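Alpha-ketoglutarate-dependent non-heme iron oxygenase EasH (Aspergillus japonicus, PDB 5M0T) probably uses iron(II), 2-oxoglutarate and molecular oxygen to carry out an oxidative step in the biosynthesis of the ergot alkaloid cycloclavine. Local coordinates at residues R47-I52 against L221-P226; P54-W59 against S117-T122; Q76-P81 against P236-V241. All blocks are in the same frame, centred on the assembly; numbering follows the deposited sequence.

Contact 1 (R47-I52 against L221-P226); sequences RFNGEI and LRRGFP. With AKG (2-oxoglutaric acid), chain D.
Helix segment 47-52 packs through Phe48, Asn49 and Ile52 on strand 222-226, the two short axes nearly perpendicular at 97° and 11.8 Å apart at their closest approach. The aromatic part of the interface is a face-to-face stack: the ring centroids of Phe48 and Phe225 lie 4.4 Å apart with planes at 28°. The overlap is offset, because the CE2-CZ side of Phe48 lies over the face of Phe225, where CZ of Phe48 comes to 3.6 Å from CZ of Phe225. With CG anti to the backbone N (chi1 -173°), the Phe48 ring extends from the helix to the strand, and CG1 of Ile52 covers part of one of its faces, toward the rim. The strand belongs to the main sheet of the double-stranded beta-helix (cupin) core expected for a PhyH-type dioxygenase, and successive residues serve its two faces. Arg223 and Phe225 point to the helix; the guanidinium of Arg222 reaches the 2-oxoglutarate, its NH2 placed 2.4 Å from O4 of the ligand, so short that the exact length is doubtful, while NH1 makes a weak bond to O3. This pairing is consistent with recognition of the distal carboxylate; Thr169 OG1 is also hydrogen-bonded to the 2-oxoglutarate. On the helix side, the amide of Asn49 stacks on the guanidinium of Arg223, the planes not far from parallel. Its OD1 sits over the centre of that group, 3.3 Å from CZ of Arg223, so it approaches through the face and is not hydrogen-bonded to NE. The charge of Arg223 is met by carboxylates: Asp53, just past the helix segment, forms a salt bridge with NH1 and Glu121 one with NE. CG2 of Ile52 meets the guanidinium at its edge, 4.0 Å from NH1 of Arg223.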
# COMPACT_ATOMS: atom_id res chain seq x y z
N ARG A 47 23.53 15.28 16.09
CA ARG A 47 23.45 13.85 16.42
C ARG A 47 22.97 12.99 15.25
O ARG A 47 23.53 11.92 15.01
CB ARG A 47 22.58 13.59 17.67
CG ARG A 47 23.32 13.84 18.98
CD ARG A 47 22.49 13.47 20.19
NE ARG A 47 21.28 14.30 20.30
CZ ARG A 47 20.02 13.87 20.24
NH1 ARG A 47 19.72 12.58 20.08
NH2 ARG A 47 19.02 14.75 20.36
N PHE A 48 21.96 13.45 14.52
CA PHE A 48 21.49 12.73 13.33
C PHE A 48 22.61 12.62 12.28
O PHE A 48 22.88 11.53 11.79
CB PHE A 48 20.26 13.41 12.72
CG PHE A 48 19.64 12.63 11.58
CD1 PHE A 48 19.08 11.39 11.81
CD2 PHE A 48 19.62 13.15 10.29
CE1 PHE A 48 18.52 10.66 10.78
CE2 PHE A 48 19.05 12.43 9.26
CZ PHE A 48 18.50 11.19 9.50
N ASN A 49 23.27 13.74 11.98
CA ASN A 49 24.45 13.73 11.09
C ASN A 49 25.53 12.74 11.54
O ASN A 49 26.04 11.99 10.72
CB ASN A 49 25.04 15.14 10.93
CG ASN A 49 24.25 16.00 9.95
OD1 ASN A 49 23.64 15.50 9.01
ND2 ASN A 49 24.25 17.31 10.18
N GLY A 50 25.85 12.73 12.84
CA GLY A 50 26.79 11.77 13.41
C GLY A 50 26.44 10.32 13.09
O GLY A 50 27.30 9.56 12.65
N GLU A 51 25.17 9.96 13.29
CA GLU A 51 24.65 8.62 12.98
C GLU A 51 24.69 8.29 11.47
O GLU A 51 25.00 7.16 11.09
CB GLU A 51 23.20 8.45 13.49
CG GLU A 51 23.06 8.43 15.02
CD GLU A 51 21.71 7.90 15.51
OE1 GLU A 51 20.64 8.45 15.13
OE2 GLU A 51 21.72 6.93 16.30
N ILE A 52 24.37 9.27 10.64
CA ILE A 52 24.23 9.09 9.18
C ILE A 52 25.57 8.98 8.43
O ILE A 52 25.69 8.14 7.52
CB ILE A 52 23.36 10.22 8.57
CG1 ILE A 52 21.90 10.04 9.00
CG2 ILE A 52 23.47 10.29 7.05
CD1 ILE A 52 21.28 8.70 8.65
N LEU A 221 28.82 20.84 0.15
CA LEU A 221 27.92 19.69 0.06
C LEU A 221 26.63 20.06 0.79
O LEU A 221 26.64 20.22 2.01
CB LEU A 221 28.52 18.45 0.71
CG LEU A 221 29.84 17.97 0.13
CD1 LEU A 221 30.68 17.42 1.27
CD2 LEU A 221 29.66 16.95 -1.01
N ARG A 222 25.54 20.17 0.03
CA ARG A 222 24.24 20.59 0.56
C ARG A 222 23.45 19.33 0.95
O ARG A 222 23.11 18.54 0.09
CB ARG A 222 23.53 21.47 -0.49
CG ARG A 222 22.04 21.78 -0.30
CD ARG A 222 21.19 20.58 -0.63
NE ARG A 222 19.92 20.88 -1.23
CZ ARG A 222 19.01 19.96 -1.54
NH1 ARG A 222 19.20 18.65 -1.31
NH2 ARG A 222 17.87 20.36 -2.08
N ARG A 223 23.20 19.14 2.24
CA ARG A 223 22.58 17.91 2.74
C ARG A 223 21.14 18.17 3.18
O ARG A 223 20.91 18.94 4.10
CB ARG A 223 23.37 17.33 3.90
CG ARG A 223 22.76 16.05 4.46
CD ARG A 223 23.74 15.06 5.09
NE ARG A 223 24.91 15.64 5.75
CZ ARG A 223 25.76 14.95 6.52
NH1 ARG A 223 25.58 13.65 6.75
NH2 ARG A 223 26.79 15.58 7.08
N GLY A 224 20.19 17.54 2.50
CA GLY A 224 18.78 17.60 2.85
C GLY A 224 18.28 16.28 3.41
O GLY A 224 18.94 15.25 3.24
N PHE A 225 17.11 16.31 4.04
CA PHE A 225 16.56 15.14 4.73
C PHE A 225 15.06 15.05 4.47
O PHE A 225 14.27 15.51 5.30
CB PHE A 225 16.90 15.26 6.22
CG PHE A 225 16.27 14.23 7.12
CD1 PHE A 225 16.00 12.95 6.69
CD2 PHE A 225 15.99 14.56 8.43
CE1 PHE A 225 15.42 12.02 7.54
CE2 PHE A 225 15.42 13.65 9.29
CZ PHE A 225 15.14 12.37 8.84
N PRO A 226 14.65 14.52 3.30
CA PRO A 226 13.23 14.28 3.05
C PRO A 226 12.69 13.16 3.91
O PRO A 226 13.29 12.10 3.99
CB PRO A 226 13.19 13.87 1.57
CG PRO A 226 14.58 13.42 1.27
CD PRO A 226 15.43 14.37 2.06
C1 AKG D . 12.59 14.18 -4.56
O1 AKG D . 11.46 13.76 -4.76
O2 AKG D . 13.69 13.48 -4.75
C2 AKG D . 12.88 15.60 -4.05
O5 AKG D . 12.03 16.45 -4.23
C3 AKG D . 14.16 15.92 -3.33
C4 AKG D . 14.31 17.41 -3.04
C5 AKG D . 15.59 17.78 -2.34
O3 AKG D . 16.31 16.78 -1.87
O4 AKG D . 15.92 18.93 -2.21

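Contact 2 (P54-W59 against S117-T122); sequences PHMKQW and SSVLET. With AKG (2-oxoglutaric acid), chain D.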
# COMPACT_ATOMS: atom_id res chain seq x y z
N PRO A 54 28.66 7.64 8.25
CA PRO A 54 29.38 6.49 7.71
C PRO A 54 28.65 5.55 6.72
O PRO A 54 29.31 4.67 6.17
CB PRO A 54 29.79 5.70 8.98
CG PRO A 54 29.52 6.62 10.13
CD PRO A 54 28.38 7.46 9.68
N HIS A 55 27.35 5.74 6.47
CA HIS A 55 26.61 4.84 5.55
C HIS A 55 26.31 5.43 4.14
O HIS A 55 25.70 4.74 3.31
CB HIS A 55 25.27 4.41 6.18
CG HIS A 55 25.39 3.79 7.53
ND1 HIS A 55 25.55 2.43 7.71
CD2 HIS A 55 25.38 4.34 8.76
CE1 HIS A 55 25.64 2.18 9.01
NE2 HIS A 55 25.54 3.32 9.66
N MET A 56 26.71 6.68 3.88
CA MET A 56 26.34 7.37 2.62
C MET A 56 27.08 6.82 1.39
O MET A 56 28.23 6.39 1.51
CB MET A 56 26.58 8.90 2.73
CG MET A 56 25.71 9.64 3.74
SD MET A 56 23.97 9.73 3.24
CE MET A 56 24.02 11.01 1.98
N LYS A 57 26.41 6.83 0.23
CA LYS A 57 27.04 6.49 -1.05
C LYS A 57 26.26 7.00 -2.28
O LYS A 57 25.15 7.51 -2.16
CB LYS A 57 27.34 4.97 -1.16
CG LYS A 57 26.20 4.06 -1.62
CD LYS A 57 24.94 4.21 -0.78
CE LYS A 57 23.87 3.26 -1.30
NZ LYS A 57 22.52 3.82 -1.05
N GLN A 58 26.85 6.83 -3.46
CA GLN A 58 26.26 7.26 -4.73
C GLN A 58 25.07 6.37 -5.13
O GLN A 58 25.04 5.18 -4.80
CB GLN A 58 27.34 7.25 -5.83
CG GLN A 58 26.97 7.95 -7.14
CD GLN A 58 26.73 9.46 -6.99
OE1 GLN A 58 27.19 10.09 -6.04
NE2 GLN A 58 26.00 10.03 -7.94
N TRP A 59 24.09 6.96 -5.81
CA TRP A 59 22.98 6.19 -6.40
C TRP A 59 23.49 5.27 -7.53
O TRP A 59 24.12 5.75 -8.49
CB TRP A 59 21.90 7.13 -6.96
CG TRP A 59 20.80 6.42 -7.73
CD1 TRP A 59 20.78 6.14 -9.08
CD2 TRP A 59 19.59 5.87 -7.20
NE1 TRP A 59 19.63 5.47 -9.41
CE2 TRP A 59 18.88 5.29 -8.27
CE3 TRP A 59 19.04 5.82 -5.91
CZ2 TRP A 59 17.64 4.66 -8.10
CZ3 TRP A 59 17.81 5.21 -5.74
CH2 TRP A 59 17.12 4.63 -6.83
N SER A 117 12.12 7.78 3.46
CA SER A 117 12.92 8.84 4.02
C SER A 117 14.35 8.64 3.56
O SER A 117 14.83 7.51 3.51
CB SER A 117 12.86 8.83 5.56
OG SER A 117 13.37 10.05 6.07
N SER A 118 15.01 9.74 3.22
CA SER A 118 16.37 9.70 2.70
C SER A 118 17.16 10.85 3.23
O SER A 118 16.61 11.87 3.62
CB SER A 118 16.37 9.76 1.16
OG SER A 118 15.40 8.87 0.60
N VAL A 119 18.48 10.68 3.24
CA VAL A 119 19.40 11.80 3.29
C VAL A 119 19.87 12.01 1.86
O VAL A 119 20.34 11.05 1.23
CB VAL A 119 20.57 11.51 4.24
CG1 VAL A 119 21.55 12.67 4.28
CG2 VAL A 119 20.01 11.18 5.62
N LEU A 120 19.74 13.23 1.34
CA LEU A 120 20.11 13.55 -0.04
C LEU A 120 21.16 14.66 -0.06
O LEU A 120 20.84 15.82 0.20
CB LEU A 120 18.88 13.95 -0.86
CG LEU A 120 17.74 12.93 -1.06
CD1 LEU A 120 16.65 13.53 -1.95
CD2 LEU A 120 18.21 11.59 -1.63
N GLU A 121 22.39 14.31 -0.41
CA GLU A 121 23.52 15.24 -0.45
C GLU A 121 23.88 15.57 -1.93
O GLU A 121 24.22 14.67 -2.71
CB GLU A 121 24.71 14.63 0.30
CG GLU A 121 25.55 15.62 1.11
CD GLU A 121 26.55 14.93 2.02
OE1 GLU A 121 27.55 14.39 1.48
OE2 GLU A 121 26.37 14.94 3.27
N THR A 122 23.80 16.85 -2.30
CA THR A 122 24.15 17.27 -3.67
C THR A 122 25.55 17.88 -3.66
O THR A 122 25.86 18.72 -2.82
CB THR A 122 23.14 18.29 -4.24
OG1 THR A 122 23.13 19.48 -3.45
CG2 THR A 122 21.73 17.71 -4.24
C1 AKG D . 12.59 14.18 -4.56
O1 AKG D . 11.46 13.76 -4.76
O2 AKG D . 13.69 13.48 -4.75
C2 AKG D . 12.88 15.60 -4.05
O5 AKG D . 12.03 16.45 -4.23
C3 AKG D . 14.16 15.92 -3.33
C4 AKG D . 14.31 17.41 -3.04
C5 AKG D . 15.59 17.78 -2.34
O3 AKG D . 16.31 16.78 -1.87
O4 AKG D . 15.92 18.93 -2.21
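Met56 makes the whole of this contact from its side of the interface, reaching Val119 and Glu121 on the strand across a CA-CA separation of 8.3 Å at Met56 and Val119. Before it, Pro54 and His55 lie in a short 3-10 segment after helix 42-52, and the His55 ring meets Phe83. At Met56 the side chain bends at both chi2 (-69°) and chi3 (-76°), and crosses Val119 at about a right angle. The thioether thus meets the valine with two atoms: SD is 3.9 Å and CE 3.8 Å from CG1 of Val119. The same methyl is 3.8 Å from the carbonyl O of Val119 and 4.1 Å from CB of Glu121, so it spans two residues that face the loop from one side of the strand. Only the aliphatic base of Glu121 is used; its carboxylate pairs with Arg223. Leu120, between them, starts out away from the loop, and its CD1 lies 3.3 Å from O3 of the 2-oxoglutarate, making it an apolar wall of the cosubstrate pocket. Further along, Lys57 bonds to strand 75-77 through NZ to Gln76 O and forms a salt bridge with Asp275 of the second subunit, while Trp59 packs on Gln76 and on Leu276 of that subunit. The loop therefore runs from helix 42-52 toward helix 66-71 along the outer strand 75-77, where Met56 also touches Leu77, and strand 112-122 lies between 75-77 and 222-231 in the main sheet.

Contact 3 (Q76-P81 against P236-V241); sequences QLSSLP and PVEASV
Ser79 and Glu238 form the centre of the contact, their CA atoms 6.4 Å apart. The backbone N of Ser79 donates a weak hydrogen bond to OE2 of Glu238: the 3.3 Å separation is long, although the N-H...O angle of 168° is nearly straight. OE2 also comes within 3.4 Å of CB of Ser78. The other carboxylate oxygen works through a water, which donates to OE1 of Glu238 at 2.6 Å and accepts from the backbone N of Leu80 at 2.8 Å. One carboxylate consequently serves two successive amides of the turn that follows strand 75-77, one directly and one through solvent. Its reach comes from a side chain extended at chi2 (174°), which carries the acid straight from the 236-241 loop to the turn. In the next shell, OE2 also accepts from Thr116 OG1 and Ser117 N, so it takes bonds from strand 112-122 as well as the weak one from Ser79 N. Ser78 OG donates to OE1 of Gln76 at 2.8 Å, almost in line with the amide carbonyl bond, and is hydrogen-bonded to Ser118 as well. Beyond these, the second subunit adds bonds: Asp275 of that subunit to Ser78 N and Ser79 OG, and its Thr273 to Val237 O. The chemistry is that of a buried carboxylate held by two backbone N-H groups (one weakly), one threonine hydroxyl and a water; such an environment would probably stabilise its negative charge, and it ties the turn, the strand and the loop together beside the subunit interface.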
# COMPACT_ATOMS: atom_id res chain seq x y z
N GLN A 76 22.62 9.37 -1.83
CA GLN A 76 21.42 9.05 -1.08
C GLN A 76 21.58 7.83 -0.17
O GLN A 76 22.29 6.87 -0.50
CB GLN A 76 20.18 8.89 -2.00
CG GLN A 76 20.14 7.64 -2.90
CD GLN A 76 19.56 6.38 -2.25
OE1 GLN A 76 18.75 6.44 -1.33
NE2 GLN A 76 19.97 5.22 -2.76
N LEU A 77 20.94 7.91 1.00
CA LEU A 77 20.74 6.78 1.89
C LEU A 77 19.27 6.77 2.27
O LEU A 77 18.74 7.81 2.63
CB LEU A 77 21.59 6.94 3.16
CG LEU A 77 21.47 5.84 4.23
CD1 LEU A 77 22.04 4.52 3.73
CD2 LEU A 77 22.14 6.30 5.51
N SER A 78 18.62 5.61 2.18
CA SER A 78 17.22 5.45 2.54
C SER A 78 17.07 4.29 3.54
O SER A 78 18.05 3.82 4.08
CB SER A 78 16.41 5.25 1.27
OG SER A 78 16.55 6.39 0.44
N SER A 79 15.84 3.85 3.82
CA SER A 79 15.59 2.88 4.90
C SER A 79 16.34 3.28 6.20
O SER A 79 17.12 2.49 6.77
CB SER A 79 15.94 1.47 4.42
OG SER A 79 15.25 1.15 3.22
N LEU A 80 16.10 4.52 6.62
CA LEU A 80 16.79 5.16 7.75
C LEU A 80 16.36 4.68 9.14
O LEU A 80 17.05 4.96 10.11
CB LEU A 80 16.64 6.68 7.68
CG LEU A 80 17.17 7.41 6.45
CD1 LEU A 80 16.82 8.89 6.48
CD2 LEU A 80 18.68 7.24 6.34
N PRO A 81 15.22 3.96 9.26
CA PRO A 81 15.02 3.24 10.51
C PRO A 81 16.13 2.22 10.83
O PRO A 81 16.41 1.95 12.01
CB PRO A 81 13.70 2.52 10.29
CG PRO A 81 12.94 3.44 9.41
CD PRO A 81 13.97 4.01 8.47
N PRO A 236 3.91 1.55 0.84
CA PRO A 236 5.15 2.29 1.02
C PRO A 236 6.23 2.04 -0.04
O PRO A 236 6.37 0.91 -0.54
CB PRO A 236 5.65 1.79 2.38
CG PRO A 236 4.42 1.36 3.11
CD PRO A 236 3.55 0.78 2.04
N VAL A 237 7.00 3.07 -0.37
CA VAL A 237 8.16 2.91 -1.24
C VAL A 237 9.23 2.03 -0.57
O VAL A 237 9.87 1.22 -1.26
CB VAL A 237 8.72 4.28 -1.66
CG1 VAL A 237 10.07 4.13 -2.35
CG2 VAL A 237 7.74 4.99 -2.57
N GLU A 238 9.40 2.17 0.74
CA GLU A 238 10.37 1.38 1.51
C GLU A 238 9.72 0.22 2.23
O GLU A 238 8.77 0.42 2.99
CB GLU A 238 11.07 2.27 2.52
CG GLU A 238 11.99 3.30 1.87
CD GLU A 238 12.57 4.27 2.87
OE1 GLU A 238 12.41 4.07 4.10
OE2 GLU A 238 13.19 5.27 2.42
N ALA A 239 10.24 -0.99 2.00
CA ALA A 239 9.66 -2.22 2.53
C ALA A 239 9.97 -2.41 4.00
O ALA A 239 11.11 -2.29 4.42
CB ALA A 239 10.15 -3.43 1.75
N SER A 240 8.94 -2.73 4.78
CA SER A 240 9.08 -2.97 6.21
C SER A 240 9.69 -4.34 6.53
O SER A 240 10.23 -4.52 7.62
CB SER A 240 7.73 -2.81 6.91
OG SER A 240 6.78 -3.71 6.37
N VAL A 241 9.63 -5.28 5.59
CA VAL A 241 10.31 -6.58 5.74
C VAL A 241 11.84 -6.49 5.76
O VAL A 241 12.47 -7.47 6.11
CB VAL A 241 9.93 -7.61 4.64
CG1 VAL A 241 8.44 -7.90 4.66
CG2 VAL A 241 10.40 -7.16 3.26
O HOH W 1 13.87 5.69 5.48

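In the fold
The three contacts gather at one end of the main sheet, where strands 222-231, 112-122 and 75-77 lie side by side in that order, 75-77 outermost. The centres of contacts 1 and 2 are about 8 Å apart, those of 2 and 3 about 12 Å, and those of 1 and 3 about 16 Å. Along the chain, both segments of contact 2 fall between those of contact 1, whereas contact 3 alternates with each of the others. Leu80 of contact 3 packs against Phe48 and Phe225 of contact 1. Contacts 1 and 2 border the 2-oxoglutarate, while contacts 2 and 3 reach the second subunit, so the sheet connects cosubstrate pocket and dimer interface.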